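Local coordinates for glyoxalase family protein (Bacillus cereus, PDB 1ZSW), which is of unknown function but binds zinc and, by its glyoxalase/dioxygenase-type vicinal oxygen chelate domains, probably acts as a metal-dependent enzyme, at residues L107-P110 against S114-Y117; L151-S156 against H176-M181; R267-S272 against R286-I291; S272-R277 against K281-R286. All blocks are in the same frame, centred on the assembly; numbering follows the deposited sequence.

Contact 1 of 4, residues L107-P110 against S114-Y117; sequences LLVP and SLHY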
# COMPACT_ATOMS: atom_id res chain seq x y z
N LEU A 107 -3.67 -8.86 0.20
CA LEU A 107 -2.50 -9.25 1.04
C LEU A 107 -2.20 -10.71 0.74
O LEU A 107 -3.11 -11.56 0.82
CB LEU A 107 -2.84 -9.07 2.52
CG LEU A 107 -3.15 -7.65 2.99
CD1 LEU A 107 -3.63 -7.64 4.43
CD2 LEU A 107 -1.90 -6.82 2.80
N LEU A 108 -0.96 -11.01 0.37
CA LEU A 108 -0.59 -12.39 -0.02
C LEU A 108 -0.37 -13.26 1.22
O LEU A 108 0.24 -12.81 2.19
CB LEU A 108 0.68 -12.38 -0.87
CG LEU A 108 0.52 -11.67 -2.21
CD1 LEU A 108 1.85 -11.36 -2.89
CD2 LEU A 108 -0.35 -12.55 -3.15
N VAL A 109 -0.89 -14.49 1.18
CA VAL A 109 -0.59 -15.53 2.17
C VAL A 109 -0.11 -16.76 1.42
O VAL A 109 -0.42 -16.92 0.25
CB VAL A 109 -1.76 -15.87 3.10
CG1 VAL A 109 -2.12 -14.66 3.94
CG2 VAL A 109 -3.03 -16.39 2.32
N PRO A 110 0.72 -17.59 2.07
CA PRO A 110 1.40 -18.64 1.29
C PRO A 110 0.52 -19.72 0.64
O PRO A 110 0.82 -20.11 -0.47
CB PRO A 110 2.37 -19.24 2.30
CG PRO A 110 2.57 -18.12 3.35
CD PRO A 110 1.20 -17.53 3.46
N SER A 114 -3.31 -21.65 4.63
CA SER A 114 -3.29 -20.34 5.30
C SER A 114 -4.66 -19.68 5.25
O SER A 114 -5.11 -19.08 6.23
CB SER A 114 -2.21 -19.38 4.74
OG SER A 114 -0.95 -20.03 4.54
N LEU A 115 -5.37 -19.76 4.12
CA LEU A 115 -6.75 -19.26 4.13
C LEU A 115 -7.64 -19.90 5.19
O LEU A 115 -8.46 -19.23 5.82
CB LEU A 115 -7.41 -19.38 2.74
CG LEU A 115 -6.80 -18.58 1.60
CD1 LEU A 115 -7.57 -18.83 0.31
CD2 LEU A 115 -6.77 -17.05 1.93
N HIS A 116 -7.46 -21.19 5.42
CA HIS A 116 -8.24 -21.89 6.44
C HIS A 116 -7.84 -21.45 7.83
O HIS A 116 -8.70 -21.22 8.69
CB HIS A 116 -8.13 -23.41 6.26
CG HIS A 116 -8.82 -23.90 5.03
ND1 HIS A 116 -10.19 -24.05 4.95
CD2 HIS A 116 -8.34 -24.24 3.81
CE1 HIS A 116 -10.52 -24.47 3.74
NE2 HIS A 116 -9.41 -24.60 3.03
N TYR A 117 -6.52 -21.28 8.04
CA TYR A 117 -6.02 -20.70 9.27
C TYR A 117 -6.66 -19.33 9.55
O TYR A 117 -7.15 -19.04 10.65
CB TYR A 117 -4.48 -20.58 9.22
CG TYR A 117 -3.96 -19.77 10.37
CD1 TYR A 117 -3.86 -18.37 10.27
CD2 TYR A 117 -3.61 -20.37 11.58
CE1 TYR A 117 -3.43 -17.61 11.34
CE2 TYR A 117 -3.17 -19.62 12.65
CZ TYR A 117 -3.06 -18.24 12.53
OH TYR A 117 -2.66 -17.50 13.61
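Ser114 and Val109 carry most of this contact, with Pro110 and Leu115 adding smaller shares where strand 101-109 turns over into helix 112-124. The CB of Ser114 lies against the valine branch point, 3.9 Å from Val109 CB, and is equally close to Val109 CG2. That same methyl reaches on to Leu115 CD2 at 3.8 Å, the two side chains crossing at about a right angle. In Val109, chi1 of -63° turns CG1 anti to the carbonyl carbon and leaves CG2 between the backbone N and the carbonyl carbon, directed at the helix. Beside this apolar patch the serine hydroxyl passes the proline ring, with Ser114 OG 3.5 Å from Pro110 CD. No hydrogen bond spans the two segments. The Ser114 amide bonds to the side chain of Ser111, just before the helix. Leu115 also packs on Leu153 and Val155 of the adjacent strand 150-155. The chemistry therefore divides within one residue: Ser114 gives its methylene to the strand-to-helix packing, while its oxygen bonds His176 ND1 and, weakly, Lys175 O, tying the helix start to a later loop.

Contact 2 of 4, residues L151-S156 against H176-M181; sequences LVLLVS and HQIQGM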
# COMPACT_ATOMS: atom_id res chain seq x y z
N LEU A 151 -10.28 -5.49 2.77
CA LEU A 151 -9.08 -6.25 2.46
C LEU A 151 -9.37 -7.64 1.92
O LEU A 151 -10.50 -8.12 2.02
CB LEU A 151 -8.15 -6.35 3.71
CG LEU A 151 -7.80 -5.02 4.38
CD1 LEU A 151 -8.67 -4.78 5.60
CD2 LEU A 151 -6.30 -5.01 4.80
N VAL A 152 -8.40 -8.25 1.28
CA VAL A 152 -8.60 -9.61 0.77
C VAL A 152 -7.30 -10.39 0.87
O VAL A 152 -6.24 -9.93 0.42
CB VAL A 152 -9.20 -9.61 -0.67
CG1 VAL A 152 -8.26 -8.94 -1.69
CG2 VAL A 152 -9.48 -11.06 -1.14
N LEU A 153 -7.37 -11.57 1.50
CA LEU A 153 -6.24 -12.46 1.52
C LEU A 153 -6.17 -13.26 0.23
O LEU A 153 -7.21 -13.75 -0.26
CB LEU A 153 -6.30 -13.39 2.73
CG LEU A 153 -6.40 -12.77 4.10
CD1 LEU A 153 -6.50 -13.88 5.13
CD2 LEU A 153 -5.15 -11.91 4.41
N LEU A 154 -4.98 -13.38 -0.32
CA LEU A 154 -4.80 -13.97 -1.66
C LEU A 154 -3.69 -15.01 -1.62
O LEU A 154 -2.60 -14.77 -1.09
CB LEU A 154 -4.40 -12.89 -2.65
CG LEU A 154 -5.30 -11.67 -2.84
CD1 LEU A 154 -4.50 -10.57 -3.63
CD2 LEU A 154 -6.63 -12.08 -3.52
N VAL A 155 -3.93 -16.18 -2.20
CA VAL A 155 -2.92 -17.21 -2.16
C VAL A 155 -1.80 -16.98 -3.11
O VAL A 155 -2.01 -16.82 -4.32
CB VAL A 155 -3.51 -18.64 -2.32
CG1 VAL A 155 -2.39 -19.64 -2.45
CG2 VAL A 155 -4.40 -18.93 -1.13
N SER A 156 -0.59 -16.99 -2.55
CA SER A 156 0.63 -16.72 -3.28
C SER A 156 1.36 -17.95 -3.79
O SER A 156 2.16 -17.85 -4.71
CB SER A 156 1.60 -15.91 -2.41
OG SER A 156 2.23 -16.73 -1.41
N HIS A 176 1.89 -19.05 7.83
CA HIS A 176 0.59 -18.47 7.48
C HIS A 176 0.60 -16.94 7.52
O HIS A 176 -0.43 -16.31 7.30
CB HIS A 176 -0.51 -18.95 8.41
CG HIS A 176 -0.70 -20.44 8.38
ND1 HIS A 176 -0.67 -21.17 7.21
CD2 HIS A 176 -0.88 -21.33 9.38
CE1 HIS A 176 -0.83 -22.45 7.49
NE2 HIS A 176 -0.98 -22.57 8.80
N GLN A 177 1.74 -16.35 7.83
CA GLN A 177 1.78 -14.89 7.97
C GLN A 177 1.48 -14.24 6.63
O GLN A 177 1.88 -14.74 5.56
CB GLN A 177 3.15 -14.39 8.43
CG GLN A 177 3.31 -14.52 9.94
CD GLN A 177 4.65 -14.01 10.45
OE1 GLN A 177 5.22 -13.05 9.93
NE2 GLN A 177 5.17 -14.66 11.50
N ILE A 178 0.85 -13.09 6.75
CA ILE A 178 0.74 -12.17 5.62
C ILE A 178 2.14 -11.87 5.09
O ILE A 178 3.05 -11.51 5.88
CB ILE A 178 0.02 -10.88 6.05
CG1 ILE A 178 -1.49 -11.19 6.23
CG2 ILE A 178 0.17 -9.82 4.94
CD1 ILE A 178 -2.19 -10.24 7.11
N GLN A 179 2.34 -12.02 3.78
CA GLN A 179 3.67 -11.81 3.18
C GLN A 179 3.92 -10.36 2.83
O GLN A 179 4.99 -9.80 3.14
CB GLN A 179 3.89 -12.70 1.97
CG GLN A 179 3.72 -14.18 2.33
CD GLN A 179 3.55 -14.98 1.11
OE1 GLN A 179 2.43 -15.29 0.72
NE2 GLN A 179 4.66 -15.28 0.45
N GLY A 180 2.93 -9.74 2.20
CA GLY A 180 3.01 -8.34 1.80
C GLY A 180 1.84 -8.14 0.85
O GLY A 180 0.93 -8.99 0.78
N MET A 181 1.90 -7.03 0.12
CA MET A 181 0.78 -6.63 -0.74
C MET A 181 0.71 -7.43 -2.00
O MET A 181 1.72 -7.69 -2.64
CB MET A 181 0.92 -5.14 -1.14
CG MET A 181 0.83 -4.27 0.11
SD MET A 181 1.40 -2.55 -0.23
CE MET A 181 0.01 -2.12 -1.22
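Ser156 overlaps the end of the Gln179 side chain, its CB lying 3.3 Å from Gln179 OE1 and its hydroxyl closer still. The hydrogen bond from Ser156 OG to Gln179 OE1 is short, at 2.6 Å. Its donor lies in the carbonyl plane on a lone pair, with a C=O...donor angle of 118°. Gln179 reaches this position with an extended chain beyond CG (chi2 164°), which carries the amide across to the serine. On the other side of the amide, Gln179 NE2 has a weak hydrogen bond to the carbonyl of Glu159, so both ends of the group have partners. The carbonyl of Val109 probably shares the single hydroxyl proton as a second acceptor, while Gly158 N donates to the serine oxygen. A second, apolar touch is looser: Leu153 CD2 comes within 4.2 Å of Ile178 CG1, the two side chains crossing at about a right angle. The nearest CA atoms, those of Leu153 and Ile178, are 8.1 Å apart, too far for adjacent strands. Strand 101-109 accounts for that gap, pairing in parallel with strand 150-155 and antiparallel with strand 180-188; Ile178 rests on its Leu107, while Leu153 leans on Leu115 and Trp118 of helix 112-124.

Contact 3 of 4, residues R267-S272 against R286-I291; sequences RGFHSS and RESNGI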
# COMPACT_ATOMS: atom_id res chain seq x y z
N ARG A 267 2.76 14.15 -19.33
CA ARG A 267 1.38 13.74 -19.57
C ARG A 267 0.36 14.71 -18.91
O ARG A 267 -0.85 14.50 -18.96
CB ARG A 267 1.16 12.29 -19.10
CG ARG A 267 2.28 11.26 -19.47
CD ARG A 267 2.50 11.07 -20.94
NE ARG A 267 3.12 9.79 -21.29
CZ ARG A 267 4.39 9.47 -21.05
NH1 ARG A 267 5.20 10.30 -20.40
NH2 ARG A 267 4.85 8.29 -21.45
N GLY A 268 0.87 15.80 -18.35
CA GLY A 268 0.02 16.94 -17.96
C GLY A 268 -0.48 16.79 -16.55
O GLY A 268 -1.28 17.62 -16.05
N PHE A 269 -0.03 15.75 -15.88
CA PHE A 269 -0.32 15.64 -14.46
C PHE A 269 0.57 16.62 -13.69
O PHE A 269 1.70 16.98 -14.12
CB PHE A 269 -0.12 14.21 -13.95
CG PHE A 269 -1.06 13.21 -14.59
CD1 PHE A 269 -0.59 12.00 -15.06
CD2 PHE A 269 -2.42 13.50 -14.73
CE1 PHE A 269 -1.46 11.08 -15.66
CE2 PHE A 269 -3.28 12.59 -15.33
CZ PHE A 269 -2.78 11.36 -15.78
N HIS A 270 0.11 16.99 -12.51
CA HIS A 270 0.78 17.97 -11.70
C HIS A 270 1.46 17.26 -10.54
O HIS A 270 0.78 16.70 -9.67
CB HIS A 270 -0.24 19.00 -11.23
CG HIS A 270 -0.60 20.01 -12.27
ND1 HIS A 270 -1.08 19.66 -13.52
CD2 HIS A 270 -0.53 21.36 -12.27
CE1 HIS A 270 -1.29 20.75 -14.23
NE2 HIS A 270 -0.97 21.80 -13.49
N SER A 271 2.80 17.27 -10.54
CA SER A 271 3.58 16.54 -9.56
C SER A 271 3.72 17.41 -8.32
O SER A 271 3.81 18.63 -8.44
CB SER A 271 4.96 16.29 -10.13
OG SER A 271 5.86 15.93 -9.11
N SER A 272 3.74 16.79 -7.13
CA SER A 272 4.11 17.48 -5.89
C SER A 272 5.56 17.96 -5.85
O SER A 272 5.94 18.76 -4.97
CB SER A 272 3.90 16.53 -4.72
OG SER A 272 4.82 15.45 -4.81
N ARG A 286 -2.01 13.07 -8.89
CA ARG A 286 -3.36 12.51 -9.06
C ARG A 286 -3.61 12.27 -10.52
O ARG A 286 -3.23 13.11 -11.39
CB ARG A 286 -4.40 13.48 -8.53
CG ARG A 286 -4.56 13.42 -7.10
CD ARG A 286 -5.86 14.07 -6.62
NE ARG A 286 -5.72 14.26 -5.19
CZ ARG A 286 -6.11 13.42 -4.24
NH1 ARG A 286 -6.73 12.28 -4.53
NH2 ARG A 286 -5.87 13.73 -2.96
N GLU A 287 -4.22 11.13 -10.84
CA GLU A 287 -4.55 10.89 -12.25
C GLU A 287 -5.95 11.41 -12.60
O GLU A 287 -6.62 12.04 -11.78
CB GLU A 287 -4.28 9.45 -12.68
CG GLU A 287 -4.98 8.37 -11.91
CD GLU A 287 -6.48 8.39 -12.15
OE1 GLU A 287 -6.95 7.96 -13.24
OE2 GLU A 287 -7.19 8.86 -11.22
N SER A 288 -6.39 11.11 -13.83
CA SER A 288 -7.62 11.66 -14.37
C SER A 288 -8.85 11.47 -13.47
O SER A 288 -9.69 12.36 -13.39
CB SER A 288 -7.90 11.03 -15.76
OG SER A 288 -6.70 10.85 -16.51
N ASN A 289 -8.94 10.32 -12.79
CA ASN A 289 -10.08 9.99 -11.95
C ASN A 289 -9.89 10.49 -10.53
O ASN A 289 -10.72 10.23 -9.68
CB ASN A 289 -10.30 8.48 -11.93
CG ASN A 289 -10.66 7.94 -13.30
OD1 ASN A 289 -9.81 7.38 -14.00
ND2 ASN A 289 -11.88 8.13 -13.69
N GLY A 290 -8.80 11.19 -10.26
CA GLY A 290 -8.60 11.74 -8.93
C GLY A 290 -7.89 10.78 -7.97
O GLY A 290 -7.76 11.10 -6.79
N ILE A 291 -7.48 9.60 -8.46
CA ILE A 291 -6.75 8.67 -7.61
C ILE A 291 -5.34 9.24 -7.31
O ILE A 291 -4.64 9.62 -8.22
CB ILE A 291 -6.58 7.30 -8.30
CG1 ILE A 291 -7.92 6.65 -8.71
CG2 ILE A 291 -5.76 6.36 -7.43
CD1 ILE A 291 -8.81 6.30 -7.58
O HOH W 1 -2.75 15.92 -12.00
O HOH W 2 -1.85 15.94 -9.41
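The residue that follows the Schellman motif closing helix 254-266 packs on a type I beta turn here, within the second glyoxalase-superfamily range of the chain. Gly268 ends the helix with positive phi, and the next residue, Phe269, packs its ring against the turn Glu287 to Gly290 and the Arg286 carbonyl just before it. Glu287 CA sits 4.2 Å from the Phe269 ring centroid and 29° off the ring normal, an off-centre CH-pi contact. Farther round the ring, Phe269 CD2 approaches Arg286 O at 3.5 Å, and CZ lies beside Glu287 CB. The ring also packs on Ile201 of helix 191-201. No direct hydrogen bond joins the segments; two waters do the bridging. One accepts from His270 N at 3.1 Å and donates to Arg286 O, while the other donates to His270 O at 2.7 Å and accepts from Arg286 N. The turn is braced from within by Glu287, whose chain, bent at chi2 (68°), curls its carboxylate back over the following amides. Asn289 N meets Glu287 OE1 at 3.1 Å from above the carboxylate plane, and Ile291 N reaches the anti lone pair of Glu287 OE2 at 2.9 Å. Across the turn's far end, Arg286 NH1 donates to Gly290 O at 2.7 Å, with the acceptor 5° from the guanidinium plane.

Contact 4 of 4, residues S272-R277 against K281-R286; sequences SGIIDR and KSLYFR
Tyr284 touches Arg277 at one end of its side chain and Ser272 at the other. Arg277 NE donates to Tyr284 OH at 3.0 Å, with the hydroxyl in the guanidinium plane; NH2 of the same arginine adds a weak bond. Guanidinium and ring planes stand 76° apart, and the arginine chain, bent at chi2 (-56°), folds back to make this approach. Ser272 OG accepts from Tyr284 N at 2.8 Å, nearly straight at 171°, donates to Gly273 O, and also lies at the ring's edge, 3.6 Å from Tyr284 CD2. The return bond, Ser272 N to Tyr284 O, measures 2.9 Å. Farther along the antiparallel hairpin, Ile275 and Ser282 form a hydrogen-bonded pair: Ile275 N to Ser282 O at 2.7 Å, Ser282 N to Ile275 O at 3.0 Å. Beyond it, Asp64 salt-bridges Arg277, Asp254 does so with Lys281, and Ser282 OG hydrogen-bonds the zinc ligand Glu294. The Tyr284 ring meets the zinc ligand His246 edge-to-face, and the nearest atom of its side chain is about 4 Å from the zinc. Backbone bonds and the Ser272 hydroxyl thus tie the two strands and the approach to them, while Arg277 and Ser282 probably help to orient Tyr284 and Glu294.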
# COMPACT_ATOMS: atom_id res chain seq x y z
N SER A 272 3.74 16.79 -7.13
CA SER A 272 4.11 17.48 -5.89
C SER A 272 5.56 17.96 -5.85
O SER A 272 5.94 18.76 -4.97
CB SER A 272 3.90 16.53 -4.72
OG SER A 272 4.82 15.45 -4.81
N GLY A 273 6.37 17.46 -6.78
CA GLY A 273 7.81 17.62 -6.66
C GLY A 273 8.36 16.51 -5.77
O GLY A 273 7.59 15.91 -4.98
N ILE A 274 9.65 16.21 -5.91
CA ILE A 274 10.28 15.20 -5.06
C ILE A 274 10.41 15.74 -3.64
O ILE A 274 10.97 16.83 -3.42
CB ILE A 274 11.64 14.74 -5.64
CG1 ILE A 274 11.35 14.06 -6.99
CG2 ILE A 274 12.41 13.86 -4.63
CD1 ILE A 274 12.61 13.71 -7.85
N ILE A 275 9.89 14.97 -2.69
CA ILE A 275 9.97 15.31 -1.26
C ILE A 275 10.74 14.22 -0.51
O ILE A 275 10.51 13.03 -0.71
CB ILE A 275 8.56 15.40 -0.67
CG1 ILE A 275 7.72 16.49 -1.37
CG2 ILE A 275 8.63 15.64 0.86
CD1 ILE A 275 6.21 16.29 -1.23
N ASP A 276 11.69 14.61 0.33
CA ASP A 276 12.41 13.65 1.15
C ASP A 276 11.58 13.30 2.38
O ASP A 276 11.28 14.16 3.23
CB ASP A 276 13.79 14.20 1.53
CG ASP A 276 14.66 13.15 2.15
OD1 ASP A 276 14.15 12.05 2.47
OD2 ASP A 276 15.87 13.42 2.33
N ARG A 277 11.16 12.03 2.43
CA ARG A 277 10.33 11.53 3.51
C ARG A 277 11.19 10.79 4.54
O ARG A 277 10.65 10.11 5.43
CB ARG A 277 9.22 10.63 2.96
CG ARG A 277 8.14 11.36 2.13
CD ARG A 277 7.48 12.50 2.90
NE ARG A 277 6.15 12.86 2.38
CZ ARG A 277 5.49 13.97 2.74
NH1 ARG A 277 6.07 14.85 3.57
NH2 ARG A 277 4.28 14.22 2.24
N LYS A 281 12.58 8.84 -0.70
CA LYS A 281 12.13 10.05 -1.38
C LYS A 281 10.94 9.69 -2.28
O LYS A 281 10.84 8.55 -2.78
CB LYS A 281 13.25 10.69 -2.21
CG LYS A 281 14.52 11.05 -1.41
CD LYS A 281 15.29 12.07 -2.29
CE LYS A 281 16.66 12.47 -1.72
NZ LYS A 281 17.53 11.31 -1.54
N SER A 282 10.04 10.63 -2.47
CA SER A 282 8.86 10.34 -3.27
C SER A 282 8.27 11.56 -3.93
O SER A 282 8.63 12.72 -3.58
CB SER A 282 7.85 9.67 -2.38
OG SER A 282 7.24 10.60 -1.51
N LEU A 283 7.34 11.33 -4.85
CA LEU A 283 6.53 12.38 -5.38
C LEU A 283 5.11 11.87 -5.49
O LEU A 283 4.90 10.65 -5.53
CB LEU A 283 7.06 12.83 -6.74
CG LEU A 283 6.87 11.86 -7.90
CD1 LEU A 283 5.55 12.00 -8.63
CD2 LEU A 283 8.03 12.12 -8.89
N TYR A 284 4.17 12.79 -5.43
CA TYR A 284 2.75 12.43 -5.54
C TYR A 284 2.13 13.07 -6.78
O TYR A 284 2.47 14.17 -7.19
CB TYR A 284 1.98 12.96 -4.31
CG TYR A 284 2.50 12.46 -2.98
CD1 TYR A 284 1.84 11.44 -2.26
CD2 TYR A 284 3.68 13.01 -2.44
CE1 TYR A 284 2.37 11.04 -1.00
CE2 TYR A 284 4.20 12.60 -1.24
CZ TYR A 284 3.56 11.62 -0.53
OH TYR A 284 4.18 11.29 0.67
N PHE A 285 1.14 12.39 -7.36
CA PHE A 285 0.35 12.99 -8.44
C PHE A 285 -1.00 12.34 -8.43
O PHE A 285 -1.13 11.16 -7.99
CB PHE A 285 1.04 12.84 -9.83
CG PHE A 285 1.02 11.42 -10.38
CD1 PHE A 285 0.04 11.02 -11.28
CD2 PHE A 285 1.96 10.50 -9.94
CE1 PHE A 285 0.04 9.69 -11.77
CE2 PHE A 285 1.96 9.19 -10.44
CZ PHE A 285 0.98 8.80 -11.34
N ARG A 286 -2.01 13.07 -8.89
CA ARG A 286 -3.36 12.51 -9.06
C ARG A 286 -3.61 12.27 -10.52
O ARG A 286 -3.23 13.11 -11.39
CB ARG A 286 -4.40 13.48 -8.53
CG ARG A 286 -4.56 13.42 -7.10
CD ARG A 286 -5.86 14.07 -6.62
NE ARG A 286 -5.72 14.26 -5.19
CZ ARG A 286 -6.11 13.42 -4.24
NH1 ARG A 286 -6.73 12.28 -4.53
NH2 ARG A 286 -5.87 13.73 -2.96

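Overall arrangement
Contacts 1 and 2 lie in one half of the chain and contacts 3 and 4 in the other, on opposite sides of its centre. Along the sequence they run in series from 1 to 2, then to contact 3, whose segments enclose contact 4 and share Ser272 and Arg286 with it. Contact 1 lies on strand 101-109, and contact 2, its centre about 5 Å away, spans that strand's two neighbours, 150-155 and 180-188. Contact 4 is the edge hairpin of the eight-stranded sheet that carries the zinc ligands; contact 3, about 12 Å away between centres, joins the loops flanking it. The centres of the two pairs are about 28 to 35 Å apart. Contact 4 borders the metal site, contact 3 lies farther out, and contacts 1 and 2 are away from it.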